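Local coordinates for protein bottromycin amidohydrolase (Streptomyces purpureus, PDB 6I5S) that is a thiazoline-specific, zinc-binding amidohydrolase that acts as the gatekeeper of bottromycin biosynthesis, at residues A[111-116]-A[387-392]. Numbering follows the deposited sequence.
Sequences VTAYRQ and DVMGWH
Ala113 and Arg115, on strand 111-116, meet Val388, Met389 and Trp391 where helix 383-388 ends in a Schellman motif; Gly390 N to Asp387 O, 3.0 Å, is one of its two bonds, and Gly390 has positive phi (80°). The strand runs parallel to 84-95 and 139-142, consistent with the inner strands of the (beta/alpha)-barrel of the amidohydrolase family. At the Ala113 end of the strand segment the contact is apolar. The Ala113 methyl abuts the six-membered end of the Trp391 indole, CB lying 3.7 Å from CZ3 and approaching the ring obliquely. Met389 joins them: its chain turns at the last torsion (chi3 -62°), which carries CE over one face of that indole, near its rim, and to 4.4 Å from Ala113 CB. Farther along the strand, the aliphatic part of Arg115 lies against the same methionine, with Arg115 CG 3.9 Å from both Met389 CG and SD.

The polar half belongs to Arg115. A bend at chi3 (-52°) sends its guanidinium past Val388, whose CG2 is 4.0 Å from NH2, and the two side chains cross at about a right angle. The group is gripped on all three nitrogens, by Ala93 O at NE, a salt bridge to Glu228 at NH1 and Ser226 OG at NH2, and these partners should fix its rotation; the Arg115 side chain lies about 9 Å from a bound zinc ion. The helix end is also tied to the strand by solvent: a water in the guanidinium plane accepts from Arg115 NH2 at 3.0 Å and donates to Val388 O at 2.8 Å, a carbonyl that Arg225 NH1 also binds.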
loop_
_atom_site.group_PDB
_atom_site.type_symbol
_atom_site.label_atom_id
_atom_site.label_comp_id
_atom_site.label_asym_id
_atom_site.label_seq_id
_atom_site.Cartn_x
_atom_site.Cartn_y
_atom_site.Cartn_z
ATOM N N VAL A 111 2.534 7.995 -3.631
ATOM C CA VAL A 111 3.007 6.839 -2.863
ATOM C C VAL A 111 4.491 6.658 -3.167
ATOM O O VAL A 111 4.875 6.261 -4.283
ATOM C CB VAL A 111 2.224 5.582 -3.212
ATOM C CG1 VAL A 111 2.809 4.398 -2.398
ATOM C CG2 VAL A 111 0.746 5.714 -2.905
ATOM N N THR A 112 5.319 6.945 -2.174
ATOM C CA THR A 112 6.752 6.914 -2.311
ATOM C C THR A 112 7.408 5.713 -1.643
ATOM O O THR A 112 8.637 5.608 -1.685
ATOM C CB THR A 112 7.375 8.217 -1.751
ATOM O OG1 THR A 112 7.001 8.417 -0.399
ATOM C CG2 THR A 112 6.909 9.448 -2.544
ATOM N N ALA A 113 6.622 4.853 -0.996
ATOM C CA ALA A 113 7.105 3.612 -0.405
ATOM C C ALA A 113 5.928 2.624 -0.359
ATOM O O ALA A 113 4.759 3.006 -0.469
ATOM C CB ALA A 113 7.657 3.840 0.999
ATOM N N TYR A 114 6.254 1.343 -0.318
ATOM C CA TYR A 114 5.209 0.333 -0.213
ATOM C C TYR A 114 5.790 -0.886 0.517
ATOM O O TYR A 114 7.000 -1.158 0.434
ATOM C CB TYR A 114 4.674 -0.055 -1.600
ATOM C CG TYR A 114 5.719 -0.666 -2.560
ATOM C CD1 TYR A 114 5.838 -2.053 -2.732
ATOM C CD2 TYR A 114 6.563 0.151 -3.307
ATOM C CE1 TYR A 114 6.808 -2.600 -3.577
ATOM C CE2 TYR A 114 7.539 -0.381 -4.195
ATOM C CZ TYR A 114 7.630 -1.753 -4.347
ATOM O OH TYR A 114 8.539 -2.271 -5.172
ATOM N N ARG A 115 4.900 -1.614 1.194
ATOM C CA ARG A 115 5.193 -2.965 1.688
ATOM C C ARG A 115 4.795 -3.961 0.608
ATOM O O ARG A 115 3.627 -4.054 0.193
ATOM C CB ARG A 115 4.487 -3.270 3.005
ATOM C CG ARG A 115 4.883 -2.349 4.124
ATOM C CD ARG A 115 4.450 -2.894 5.511
ATOM N NE ARG A 115 3.011 -3.261 5.546
ATOM C CZ ARG A 115 2.409 -3.941 6.516
ATOM N NH1 ARG A 115 1.116 -4.231 6.450
ATOM N NH2 ARG A 115 3.061 -4.344 7.621
ATOM N N GLN A 116 5.772 -4.721 0.173
ATOM C CA GLN A 116 5.595 -5.818 -0.776
ATOM C C GLN A 116 5.400 -7.083 0.025
ATOM O O GLN A 116 6.365 -7.661 0.529
ATOM C CB GLN A 116 6.801 -5.954 -1.689
ATOM C CG GLN A 116 6.715 -7.144 -2.636
ATOM C CD GLN A 116 5.626 -6.978 -3.679
ATOM O OE1 GLN A 116 5.263 -5.863 -4.047
ATOM N NE2 GLN A 116 5.100 -8.083 -4.152
ATOM N N ASP A 387 6.455 3.731 10.885
ATOM C CA ASP A 387 6.720 2.998 12.140
ATOM C C ASP A 387 6.598 1.481 11.975
ATOM O O ASP A 387 7.459 0.728 12.484
ATOM C CB ASP A 387 5.780 3.472 13.266
ATOM C CG ASP A 387 6.240 4.766 13.896
ATOM O OD1 ASP A 387 7.329 5.265 13.537
ATOM O OD2 ASP A 387 5.515 5.281 14.761
ATOM N N VAL A 388 5.576 1.019 11.270
ATOM C CA VAL A 388 5.399 -0.434 11.122
ATOM C C VAL A 388 6.536 -1.040 10.302
ATOM O O VAL A 388 6.887 -2.226 10.475
ATOM C CB VAL A 388 4.021 -0.771 10.499
ATOM C CG1 VAL A 388 3.985 -0.587 8.973
ATOM C CG2 VAL A 388 3.641 -2.204 10.895
ATOM N N MET A 389 7.118 -0.260 9.397
ATOM C CA MET A 389 8.277 -0.707 8.610
ATOM C C MET A 389 9.595 -0.579 9.335
ATOM O O MET A 389 10.643 -1.028 8.810
ATOM C CB MET A 389 8.342 0.096 7.319
ATOM C CG MET A 389 7.217 -0.219 6.338
ATOM S SD MET A 389 7.385 0.564 4.700
ATOM C CE MET A 389 7.322 2.309 5.131
ATOM N N GLY A 390 9.608 0.028 10.515
ATOM C CA GLY A 390 10.843 0.126 11.244
ATOM C C GLY A 390 11.732 1.232 10.742
ATOM O O GLY A 390 12.934 1.234 11.044
ATOM N N TRP A 391 11.183 2.154 9.964
ATOM C CA TRP A 391 11.924 3.300 9.431
ATOM C C TRP A 391 11.734 4.440 10.414
ATOM O O TRP A 391 10.701 5.113 10.403
ATOM C CB TRP A 391 11.414 3.721 8.055
ATOM C CG TRP A 391 11.541 2.675 6.984
ATOM C CD1 TRP A 391 12.086 1.438 7.114
ATOM C CD2 TRP A 391 11.151 2.802 5.607
ATOM N NE1 TRP A 391 12.053 0.788 5.897
ATOM C CE2 TRP A 391 11.482 1.595 4.964
ATOM C CE3 TRP A 391 10.584 3.813 4.868
ATOM C CZ2 TRP A 391 11.246 1.379 3.604
ATOM C CZ3 TRP A 391 10.321 3.605 3.503
ATOM C CH2 TRP A 391 10.614 2.398 2.904
ATOM N N HIS A 392 12.736 4.689 11.248
ATOM C CA HIS A 392 12.557 5.583 12.386
ATOM C C HIS A 392 13.228 6.945 12.193
ATOM O O HIS A 392 13.606 7.598 13.167
ATOM C CB HIS A 392 13.028 4.884 13.658
ATOM C CG HIS A 392 12.117 3.766 14.084
ATOM N ND1 HIS A 392 12.579 2.597 14.654
ATOM C CD2 HIS A 392 10.766 3.637 14.003
ATOM C CE1 HIS A 392 11.555 1.802 14.912
ATOM N NE2 HIS A 392 10.443 2.406 14.521
HETATM O O HOH W 1 5.905 -3.863 8.430
#